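Local coordinates for bifunctional protein FolD (PDB 6V6Y), which probably oxidises 5,10-methylenetetrahydrofolate with NADP+ and then hydrolyses the methenyl product to 10-formyltetrahydrofolate, as a homodimer, at residues A[10-15]-A[258-263]; A[14-19]-A[264-269]; A[211-216]-A[240-245]. One frame throughout, in Å; residues are numbered along the deposited sequence.

Contact 1 of 3, residues A[10-15]-A[258-263]. With NAP (NADP nicotinamide-adenine-dinucleotide phosphate), chain B.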
loop_
_atom_site.group_PDB
_atom_site.type_symbol
_atom_site.label_atom_id
_atom_site.label_comp_id
_atom_site.label_asym_id
_atom_site.label_seq_id
_atom_site.Cartn_x
_atom_site.Cartn_y
_atom_site.Cartn_z
ATOM N N GLU A 10 -23.969 -0.920 17.278
ATOM C CA GLU A 10 -23.820 0.278 18.096
ATOM C C GLU A 10 -22.833 1.250 17.468
ATOM O O GLU A 10 -23.072 2.463 17.451
ATOM C CB GLU A 10 -23.389 -0.098 19.518
ATOM C CG GLU A 10 -24.455 -0.879 20.309
ATOM C CD GLU A 10 -25.863 -0.348 20.059
ATOM O OE1 GLU A 10 -26.158 0.783 20.528
ATOM O OE2 GLU A 10 -26.664 -1.054 19.388
ATOM N N ALA A 11 -21.714 0.740 16.946
ATOM C CA ALA A 11 -20.756 1.622 16.286
ATOM C C ALA A 11 -21.305 2.142 14.964
ATOM O O ALA A 11 -21.083 3.305 14.610
ATOM C CB ALA A 11 -19.428 0.899 16.064
ATOM N N ALA A 12 -22.023 1.297 14.216
ATOM C CA ALA A 12 -22.590 1.753 12.950
ATOM C C ALA A 12 -23.600 2.871 13.171
ATOM O O ALA A 12 -23.696 3.801 12.358
ATOM C CB ALA A 12 -23.248 0.583 12.214
ATOM N N GLU A 13 -24.361 2.795 14.274
ATOM C CA GLU A 13 -25.382 3.807 14.547
ATOM C C GLU A 13 -24.748 5.175 14.751
ATOM O O GLU A 13 -25.286 6.186 14.295
ATOM C CB GLU A 13 -26.220 3.417 15.772
ATOM C CG GLU A 13 -27.538 4.143 15.883
ATOM C CD GLU A 13 -28.392 3.966 14.632
ATOM O OE1 GLU A 13 -28.977 4.969 14.158
ATOM O OE2 GLU A 13 -28.468 2.827 14.107
ATOM N N ALA A 14 -23.592 5.232 15.417
ATOM C CA ALA A 14 -22.908 6.518 15.528
ATOM C C ALA A 14 -22.532 7.072 14.151
ATOM O O ALA A 14 -22.602 8.289 13.928
ATOM C CB ALA A 14 -21.677 6.399 16.426
ATOM N N VAL A 15 -22.156 6.203 13.203
ATOM C CA VAL A 15 -21.877 6.688 11.845
ATOM C C VAL A 15 -23.153 7.204 11.188
ATOM O O VAL A 15 -23.150 8.246 10.522
ATOM C CB VAL A 15 -21.224 5.599 10.971
ATOM C CG1 VAL A 15 -21.041 6.124 9.513
ATOM C CG2 VAL A 15 -19.898 5.124 11.552
ATOM N N GLY A 258 -19.544 -6.688 9.914
ATOM C CA GLY A 258 -20.501 -6.565 8.839
ATOM C C GLY A 258 -21.299 -5.275 8.848
ATOM O O GLY A 258 -21.392 -4.579 7.828
ATOM N N PRO A 259 -21.912 -4.935 9.987
ATOM C CA PRO A 259 -22.620 -3.646 10.056
ATOM C C PRO A 259 -21.717 -2.460 9.784
ATOM O O PRO A 259 -22.165 -1.469 9.184
ATOM C CB PRO A 259 -23.180 -3.620 11.489
ATOM C CG PRO A 259 -23.335 -5.042 11.846
ATOM C CD PRO A 259 -22.235 -5.799 11.138
ATOM N N MET A 260 -20.452 -2.519 10.207
ATOM C CA MET A 260 -19.564 -1.382 9.960
ATOM C C MET A 260 -19.207 -1.264 8.484
ATOM O O MET A 260 -19.048 -0.152 7.978
ATOM C CB MET A 260 -18.304 -1.499 10.817
ATOM C CG MET A 260 -18.589 -1.375 12.287
ATOM S SD MET A 260 -19.363 0.175 12.710
ATOM C CE MET A 260 -18.141 1.331 12.166
ATOM N N THR A 261 -19.089 -2.389 7.775
ATOM C CA THR A 261 -18.839 -2.318 6.340
ATOM C C THR A 261 -19.959 -1.569 5.623
ATOM O O THR A 261 -19.700 -0.770 4.715
ATOM C CB THR A 261 -18.692 -3.718 5.744
ATOM O OG1 THR A 261 -17.613 -4.419 6.382
ATOM C CG2 THR A 261 -18.422 -3.618 4.214
ATOM N N VAL A 262 -21.213 -1.819 6.005
ATOM C CA VAL A 262 -22.324 -1.127 5.348
ATOM C C VAL A 262 -22.289 0.359 5.684
ATOM O O VAL A 262 -22.426 1.219 4.802
ATOM C CB VAL A 262 -23.673 -1.762 5.743
ATOM C CG1 VAL A 262 -24.821 -1.031 5.048
ATOM C CG2 VAL A 262 -23.696 -3.255 5.395
ATOM N N ALA A 263 -22.080 0.679 6.965
ATOM C CA ALA A 263 -22.098 2.072 7.406
ATOM C C ALA A 263 -21.057 2.910 6.672
ATOM O O ALA A 263 -21.328 4.056 6.287
ATOM C CB ALA A 263 -21.869 2.141 8.920
HETATM P PA NAP B . -9.305 -13.509 0.148
HETATM O O1A NAP B . -10.412 -14.317 -0.410
HETATM O O2A NAP B . -8.565 -12.801 -0.919
HETATM O O5B NAP B . -8.325 -14.448 1.014
HETATM C C5B NAP B . -8.073 -14.123 2.362
HETATM C C4B NAP B . -6.595 -14.278 2.699
HETATM O O4B NAP B . -6.446 -15.078 3.853
HETATM C C3B NAP B . -5.795 -14.936 1.588
HETATM O O3B NAP B . -5.088 -13.945 0.879
HETATM C C2B NAP B . -4.865 -15.922 2.281
HETATM O O2B NAP B . -3.506 -15.555 2.180
HETATM C C1B NAP B . -5.295 -15.893 3.744
HETATM N N9A NAP B . -5.567 -17.260 4.228
HETATM C C8A NAP B . -6.549 -18.104 3.775
HETATM N N7A NAP B . -6.470 -19.264 4.466
HETATM C C5A NAP B . -5.457 -19.173 5.356
HETATM C C6A NAP B . -4.956 -20.063 6.298
HETATM N N6A NAP B . -5.502 -21.268 6.438
HETATM N N1A NAP B . -3.887 -19.690 7.087
HETATM C C2A NAP B . -3.327 -18.439 6.935
HETATM N N3A NAP B . -3.831 -17.560 5.998
HETATM C C4A NAP B . -4.878 -17.920 5.215
HETATM O O3 NAP B . -9.879 -12.477 1.244
HETATM P PN NAP B . -11.287 -11.708 1.369
HETATM O O1N NAP B . -11.768 -11.391 0.006
HETATM O O2N NAP B . -11.140 -10.631 2.374
HETATM O O5D NAP B . -12.228 -12.858 1.986
HETATM C C5D NAP B . -11.940 -13.388 3.260
HETATM C C4D NAP B . -13.217 -13.536 4.077
HETATM O O4D NAP B . -13.660 -12.277 4.552
HETATM C C3D NAP B . -14.337 -14.123 3.230
HETATM O O3D NAP B . -14.842 -15.282 3.847
HETATM C C2D NAP B . -15.407 -13.056 3.194
HETATM O O2D NAP B . -16.676 -13.630 3.397
HETATM C C1D NAP B . -15.054 -12.144 4.353
HETATM N N1N NAP B . -15.424 -10.749 4.050
HETATM C C2N NAP B . -16.312 -10.109 4.863
HETATM C C3N NAP B . -16.684 -8.797 4.602
HETATM C C7N NAP B . -17.575 -8.072 5.564
HETATM O O7N NAP B . -18.035 -6.782 5.234
HETATM N N7N NAP B . -17.906 -8.665 6.709
HETATM C C4N NAP B . -16.143 -8.132 3.508
HETATM C C5N NAP B . -15.237 -8.794 2.688
HETATM C C6N NAP B . -14.883 -10.109 2.970
HETATM P P2B NAP B . -2.681 -15.732 0.805
HETATM O O1X NAP B . -3.012 -14.597 -0.134
HETATM O O2X NAP B . -1.205 -15.700 1.125
HETATM O O3X NAP B . -3.038 -17.048 0.156
#
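Pro259 meets Ala12 across an interface in which no aromatic or other flat side chain takes part, the puckered proline ring bringing its CB to 4.3 Å from Ala12 CB. Around this pair, alanines and a valine pack with the long side chain of Met260. The axes of 10-15 and 258-263 approach to 8.6 Å and run 12° from parallel, a closeness consistent with the alanines at Ala12 and Ala263. The CB of Ala12 points toward the partner helix, where it sits 3.9 Å from Ala263 CB. One turn further on, Val15 covers the same alanine: its CB faces the Ala263 methyl, and its CG1, anti to the backbone N (chi1 176°), reaches over to 3.8 Å from Ala263 O. Met260 closes the flank. Its CG leaves beside its own backbone N, and bends at chi2 and chi3 fold the thioether back against the opposing helix, with SD 3.4 Å from Ala11 CB and 3.3 Å from Ala12 N. Thr261 belongs to the cofactor site: its OG1 donates to the nicotinamide carboxamide oxygen O7N of NADP at 2.7 Å and is also hydrogen-bonded to the hydroxyl of Thr138. Helix 137-148 covers the Met260 side through Arg144 and Leu145, while Val262 packs on Leu49 and Arg53, so the pair of helices 8-24 and 257-276 is flanked by helix 137-148 and helix 41-57.

Contact 2 of 3, residues A[14-19]-A[264-269]; sequences AVYEEI and MLMGNT
Helices 8-24 and 257-276 form a near-parallel pair, and here Val15, Tyr16 and Ile19 of the first pack on Met264, Met266 and Gly267 of the second. The short axes approach to 9.9 Å and cross at 22°. Ile19 bears most directly on the partner backbone. With CD1 extended away from the helix (chi2 170°), it places this one methyl against two neighbouring residues, 3.7 Å from Gly267 N and 3.8 Å from Met266 CB. The Tyr16 ring works by its edge: CE1 lies 4.0 Å from Met266 CG, which approaches close to the ring plane. Met264 starts out directed away from helix 14-19, but bends at chi2 and chi3 bring its SD to 4.0 Å from Val15 CG2, the two side chains crossing at about a right angle. Behind this apolar layer, Leu265 O is held by two donors from Thr269, the backbone N and, at 2.9 Å, OG1, arriving from opposite faces of the carbonyl plane. Met266 O accepts a hydrogen bond from Tyr59 OH, and Asn268 ND2 binds the carbonyl oxygens of Val116 and Phe135. The contact sets a helix of the catalytic-domain sequence beside the long C-terminal helix of the NADP-binding one, as in the two-domain fold of this family.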
loop_
_atom_site.group_PDB
_atom_site.type_symbol
_atom_site.label_atom_id
_atom_site.label_comp_id
_atom_site.label_asym_id
_atom_site.label_seq_id
_atom_site.Cartn_x
_atom_site.Cartn_y
_atom_site.Cartn_z
ATOM N N ALA A 14 -23.592 5.232 15.417
ATOM C CA ALA A 14 -22.908 6.518 15.528
ATOM C C ALA A 14 -22.532 7.072 14.151
ATOM O O ALA A 14 -22.602 8.289 13.928
ATOM C CB ALA A 14 -21.677 6.399 16.426
ATOM N N VAL A 15 -22.156 6.203 13.203
ATOM C CA VAL A 15 -21.877 6.688 11.845
ATOM C C VAL A 15 -23.153 7.204 11.188
ATOM O O VAL A 15 -23.150 8.246 10.522
ATOM C CB VAL A 15 -21.224 5.599 10.971
ATOM C CG1 VAL A 15 -21.041 6.124 9.513
ATOM C CG2 VAL A 15 -19.898 5.124 11.552
ATOM N N TYR A 16 -24.257 6.462 11.340
ATOM C CA TYR A 16 -25.513 6.833 10.696
ATOM C C TYR A 16 -26.055 8.136 11.260
ATOM O O TYR A 16 -26.608 8.954 10.518
ATOM C CB TYR A 16 -26.534 5.713 10.869
ATOM C CG TYR A 16 -26.230 4.481 10.046
ATOM C CD1 TYR A 16 -25.684 4.583 8.765
ATOM C CD2 TYR A 16 -26.478 3.210 10.552
ATOM C CE1 TYR A 16 -25.403 3.447 8.017
ATOM C CE2 TYR A 16 -26.206 2.078 9.810
ATOM C CZ TYR A 16 -25.673 2.203 8.547
ATOM O OH TYR A 16 -25.416 1.068 7.823
ATOM N N GLU A 17 -25.916 8.335 12.572
ATOM C CA GLU A 17 -26.276 9.603 13.195
ATOM C C GLU A 17 -25.467 10.751 12.598
ATOM O O GLU A 17 -26.019 11.813 12.279
ATOM C CB GLU A 17 -26.059 9.502 14.705
ATOM C CG GLU A 17 -27.198 10.001 15.589
ATOM C CD GLU A 17 -28.583 9.596 15.106
ATOM O OE1 GLU A 17 -28.834 8.379 14.936
ATOM O OE2 GLU A 17 -29.420 10.505 14.909
ATOM N N GLU A 18 -24.151 10.552 12.424
ATOM C CA GLU A 18 -23.323 11.563 11.763
ATOM C C GLU A 18 -23.814 11.859 10.351
ATOM O O GLU A 18 -23.814 13.020 9.913
ATOM C CB GLU A 18 -21.859 11.121 11.722
ATOM C CG GLU A 18 -21.097 11.455 13.003
ATOM C CD GLU A 18 -19.834 10.629 13.220
ATOM O OE1 GLU A 18 -19.518 10.343 14.397
ATOM O OE2 GLU A 18 -19.158 10.277 12.225
ATOM N N ILE A 19 -24.229 10.822 9.618
ATOM C CA ILE A 19 -24.662 11.019 8.236
ATOM C C ILE A 19 -25.978 11.796 8.198
ATOM O O ILE A 19 -26.111 12.780 7.462
ATOM C CB ILE A 19 -24.771 9.667 7.505
ATOM C CG1 ILE A 19 -23.376 9.069 7.250
ATOM C CG2 ILE A 19 -25.558 9.818 6.188
ATOM C CD1 ILE A 19 -23.412 7.623 6.737
ATOM N N MET A 264 -19.850 2.370 6.487
ATOM C CA MET A 264 -18.812 3.174 5.857
ATOM C C MET A 264 -19.005 3.277 4.354
ATOM O O MET A 264 -18.503 4.228 3.746
ATOM C CB MET A 264 -17.418 2.613 6.180
ATOM C CG MET A 264 -17.187 2.359 7.660
ATOM S SD MET A 264 -17.372 3.819 8.688
ATOM C CE MET A 264 -16.179 4.897 7.979
ATOM N N LEU A 265 -19.717 2.328 3.739
ATOM C CA LEU A 265 -20.127 2.519 2.353
ATOM C C LEU A 265 -21.101 3.691 2.231
ATOM O O LEU A 265 -20.988 4.512 1.310
ATOM C CB LEU A 265 -20.747 1.232 1.807
ATOM C CG LEU A 265 -21.472 1.381 0.468
ATOM C CD1 LEU A 265 -20.500 1.791 -0.650
ATOM C CD2 LEU A 265 -22.215 0.099 0.122
ATOM N N MET A 266 -22.056 3.800 3.158
ATOM C CA MET A 266 -22.935 4.968 3.146
ATOM C C MET A 266 -22.122 6.238 3.359
ATOM O O MET A 266 -22.368 7.263 2.708
ATOM C CB MET A 266 -24.032 4.834 4.215
ATOM C CG MET A 266 -24.899 3.607 4.015
ATOM S SD MET A 266 -25.495 3.653 2.340
ATOM C CE MET A 266 -25.520 1.927 1.944
ATOM N N GLY A 267 -21.120 6.173 4.246
ATOM C CA GLY A 267 -20.275 7.333 4.475
ATOM C C GLY A 267 -19.403 7.667 3.279
ATOM O O GLY A 267 -19.135 8.839 2.999
ATOM N N ASN A 268 -18.948 6.649 2.550
ATOM C CA ASN A 268 -18.169 6.932 1.347
ATOM C C ASN A 268 -19.052 7.517 0.251
ATOM O O ASN A 268 -18.563 8.253 -0.620
ATOM C CB ASN A 268 -17.488 5.663 0.831
ATOM C CG ASN A 268 -16.071 5.476 1.358
ATOM O OD1 ASN A 268 -15.551 6.281 2.136
ATOM N ND2 ASN A 268 -15.432 4.391 0.918
ATOM N N THR A 269 -20.348 7.179 0.264
ATOM C CA THR A 269 -21.254 7.702 -0.753
ATOM C C THR A 269 -21.468 9.203 -0.563
ATOM O O THR A 269 -21.365 9.982 -1.517
ATOM C CB THR A 269 -22.576 6.936 -0.719
ATOM O OG1 THR A 269 -22.329 5.569 -1.048
ATOM C CG2 THR A 269 -23.565 7.503 -1.741
#

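Contact 3 of 3, residues A[211-216]-A[240-245]; sequences LVRKEW and HPEVAE
Glu242 OE1 is gripped by two donors from consecutive residues: Arg213 NE at 2.8 Å and the backbone Lys214 N at 2.9 Å, which approach from opposite faces of the carboxylate plane. A further bond runs from Arg213 NH2 to Glu242 OE2 at 3.1 Å, completing a side-on, two-nitrogen salt bridge. Both carboxylate oxygens lie close to the guanidinium plane, yet the carboxylate plane is turned 54° from it, so Arg213 meets both oxygens from above the carboxylate rather than edge-on. Glu242 gains this position with CG lodged between its backbone N and carbonyl carbon (chi1 74°) and the rest of its chain extended. One face of the guanidinium rests on the His240 imidazole, parallel to within 1° and with centres 4.0 Å apart; Pro241 CD lies over the rim of the opposite face of that ring. His240 ND1 in turn accepts the backbone Glu242 N at 3.0 Å, fixing the ring's rotation under the arginine and, through the backbone, linking it to the acid that binds that arginine. The main chains are joined by His240 N to Val212 O at 2.9 Å, and Val243 CG2 fills in beside the same oxygen at 3.6 Å. Lys214 NZ turns to Glu215 OE2, where its charge probably eases the proximity of the Glu215 and Glu242 carboxylates. Within the Rossmann-like NADP-binding domain, the contact joins the loop between strands 201-204 and 222-225 to the one between 234-236 and 249-250, with Trp216 reaching helix 192-196 and a backbone hydrogen bond between Ala244 and Ala3.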
loop_
_atom_site.group_PDB
_atom_site.type_symbol
_atom_site.label_atom_id
_atom_site.label_comp_id
_atom_site.label_asym_id
_atom_site.label_seq_id
_atom_site.Cartn_x
_atom_site.Cartn_y
_atom_site.Cartn_z
ATOM N N LEU A 211 -11.116 -20.910 12.358
ATOM C CA LEU A 211 -9.711 -21.287 12.214
ATOM C C LEU A 211 -8.887 -20.873 13.433
ATOM O O LEU A 211 -8.110 -21.671 13.973
ATOM C CB LEU A 211 -9.172 -20.666 10.925
ATOM C CG LEU A 211 -7.811 -20.948 10.288
ATOM C CD1 LEU A 211 -6.790 -19.999 10.801
ATOM C CD2 LEU A 211 -7.391 -22.351 10.572
ATOM N N VAL A 212 -9.067 -19.648 13.914
ATOM C CA VAL A 212 -8.215 -19.124 14.984
ATOM C C VAL A 212 -8.692 -19.637 16.346
ATOM O O VAL A 212 -9.813 -19.343 16.779
ATOM C CB VAL A 212 -8.182 -17.589 14.951
ATOM C CG1 VAL A 212 -7.410 -17.019 16.160
ATOM C CG2 VAL A 212 -7.586 -17.114 13.630
ATOM N N ARG A 213 -7.823 -20.378 17.036
ATOM C CA ARG A 213 -8.107 -20.974 18.337
ATOM C C ARG A 213 -7.507 -20.117 19.449
ATOM O O ARG A 213 -6.766 -19.167 19.203
ATOM C CB ARG A 213 -7.558 -22.407 18.408
ATOM C CG ARG A 213 -7.847 -23.269 17.166
ATOM C CD ARG A 213 -9.337 -23.527 16.981
ATOM N NE ARG A 213 -9.961 -23.999 18.222
ATOM C CZ ARG A 213 -10.609 -25.155 18.352
ATOM N NH1 ARG A 213 -10.732 -25.967 17.315
ATOM N NH2 ARG A 213 -11.138 -25.499 19.526
ATOM N N LYS A 214 -7.827 -20.467 20.698
ATOM C CA LYS A 214 -7.460 -19.578 21.796
ATOM C C LYS A 214 -5.960 -19.573 22.047
ATOM O O LYS A 214 -5.421 -18.588 22.576
ATOM C CB LYS A 214 -8.212 -19.963 23.072
ATOM C CG LYS A 214 -8.170 -21.434 23.450
ATOM C CD LYS A 214 -8.628 -21.627 24.895
ATOM C CE LYS A 214 -9.264 -23.001 25.124
ATOM N NZ LYS A 214 -8.252 -24.100 25.242
ATOM N N GLU A 215 -5.275 -20.667 21.711
ATOM C CA GLU A 215 -3.827 -20.707 21.876
ATOM C C GLU A 215 -3.127 -19.736 20.940
ATOM O O GLU A 215 -1.985 -19.340 21.213
ATOM C CB GLU A 215 -3.305 -22.124 21.634
ATOM C CG GLU A 215 -3.658 -23.101 22.729
ATOM C CD GLU A 215 -5.061 -23.667 22.565
ATOM O OE1 GLU A 215 -5.613 -23.597 21.428
ATOM O OE2 GLU A 215 -5.607 -24.174 23.582
ATOM N N TRP A 216 -3.789 -19.351 19.840
ATOM C CA TRP A 216 -3.249 -18.363 18.919
ATOM C C TRP A 216 -3.331 -16.942 19.452
ATOM O O TRP A 216 -2.750 -16.040 18.837
ATOM C CB TRP A 216 -3.987 -18.383 17.586
ATOM C CG TRP A 216 -4.106 -19.692 16.873
ATOM C CD1 TRP A 216 -4.190 -20.945 17.423
ATOM C CD2 TRP A 216 -4.218 -19.866 15.455
ATOM N NE1 TRP A 216 -4.331 -21.886 16.429
ATOM C CE2 TRP A 216 -4.349 -21.250 15.213
ATOM C CE3 TRP A 216 -4.193 -18.982 14.362
ATOM C CZ2 TRP A 216 -4.456 -21.774 13.923
ATOM C CZ3 TRP A 216 -4.298 -19.501 13.083
ATOM C CH2 TRP A 216 -4.431 -20.889 12.875
ATOM N N HIS A 240 -12.603 -18.807 16.383
ATOM C CA HIS A 240 -13.372 -19.735 17.197
ATOM C C HIS A 240 -13.934 -19.032 18.435
ATOM O O HIS A 240 -13.205 -18.297 19.111
ATOM C CB HIS A 240 -12.490 -20.906 17.633
ATOM C CG HIS A 240 -13.264 -22.082 18.135
ATOM N ND1 HIS A 240 -13.732 -22.167 19.428
ATOM C CD2 HIS A 240 -13.679 -23.208 17.505
ATOM C CE1 HIS A 240 -14.394 -23.301 19.576
ATOM N NE2 HIS A 240 -14.379 -23.950 18.425
ATOM N N PRO A 241 -15.211 -19.264 18.777
ATOM C CA PRO A 241 -15.804 -18.570 19.944
ATOM C C PRO A 241 -15.082 -18.824 21.257
ATOM O O PRO A 241 -15.198 -17.994 22.166
ATOM C CB PRO A 241 -17.255 -19.089 19.990
ATOM C CG PRO A 241 -17.387 -20.097 18.882
ATOM C CD PRO A 241 -16.232 -19.908 17.934
ATOM N N GLU A 242 -14.302 -19.904 21.379
ATOM C CA GLU A 242 -13.506 -20.100 22.588
ATOM C C GLU A 242 -12.555 -18.938 22.860
ATOM O O GLU A 242 -12.081 -18.792 23.993
ATOM C CB GLU A 242 -12.705 -21.395 22.486
ATOM C CG GLU A 242 -11.527 -21.302 21.526
ATOM C CD GLU A 242 -10.807 -22.629 21.353
ATOM O OE1 GLU A 242 -9.776 -22.664 20.636
ATOM O OE2 GLU A 242 -11.276 -23.636 21.940
ATOM N N VAL A 243 -12.268 -18.112 21.847
ATOM C CA VAL A 243 -11.329 -16.998 21.991
ATOM C C VAL A 243 -11.848 -15.974 22.994
ATOM O O VAL A 243 -11.052 -15.236 23.597
ATOM C CB VAL A 243 -11.045 -16.395 20.579
ATOM C CG1 VAL A 243 -10.452 -14.979 20.642
ATOM C CG2 VAL A 243 -10.117 -17.326 19.789
ATOM N N ALA A 244 -13.171 -15.948 23.232
ATOM C CA ALA A 244 -13.749 -15.116 24.287
ATOM C C ALA A 244 -13.194 -15.448 25.673
ATOM O O ALA A 244 -13.315 -14.624 26.590
ATOM C CB ALA A 244 -15.273 -15.254 24.284
ATOM N N GLU A 245 -12.574 -16.626 25.845
ATOM C CA GLU A 245 -11.967 -16.966 27.131
ATOM C C GLU A 245 -10.665 -16.212 27.376
ATOM O O GLU A 245 -10.262 -16.039 28.531
ATOM C CB GLU A 245 -11.671 -18.463 27.216
ATOM C CG GLU A 245 -12.863 -19.399 27.133
ATOM C CD GLU A 245 -12.449 -20.863 26.990
ATOM O OE1 GLU A 245 -13.112 -21.584 26.214
ATOM O OE2 GLU A 245 -11.457 -21.290 27.635
#

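How the contacts relate
Contacts 1 and 2 are successive portions of one buried interface between helices 8-24 and 257-276, with centres 8 Å apart and Val15 working in both; Tyr16 OH of the second packs on Val262 and Ala263 of the first. Their chemistry is apolar, but alanines and one methionine toward the cofactor give way to tyrosine, isoleucine and more methionines as the helix axes diverge. Contact 3 lies nearer the surface, its centre 25 Å from that of contact 1 and 31 Å from that of contact 2. Nested in sequence between the two helices, it pairs loops of the NADP-binding domain by charge, stacking and backbone hydrogen bonds instead.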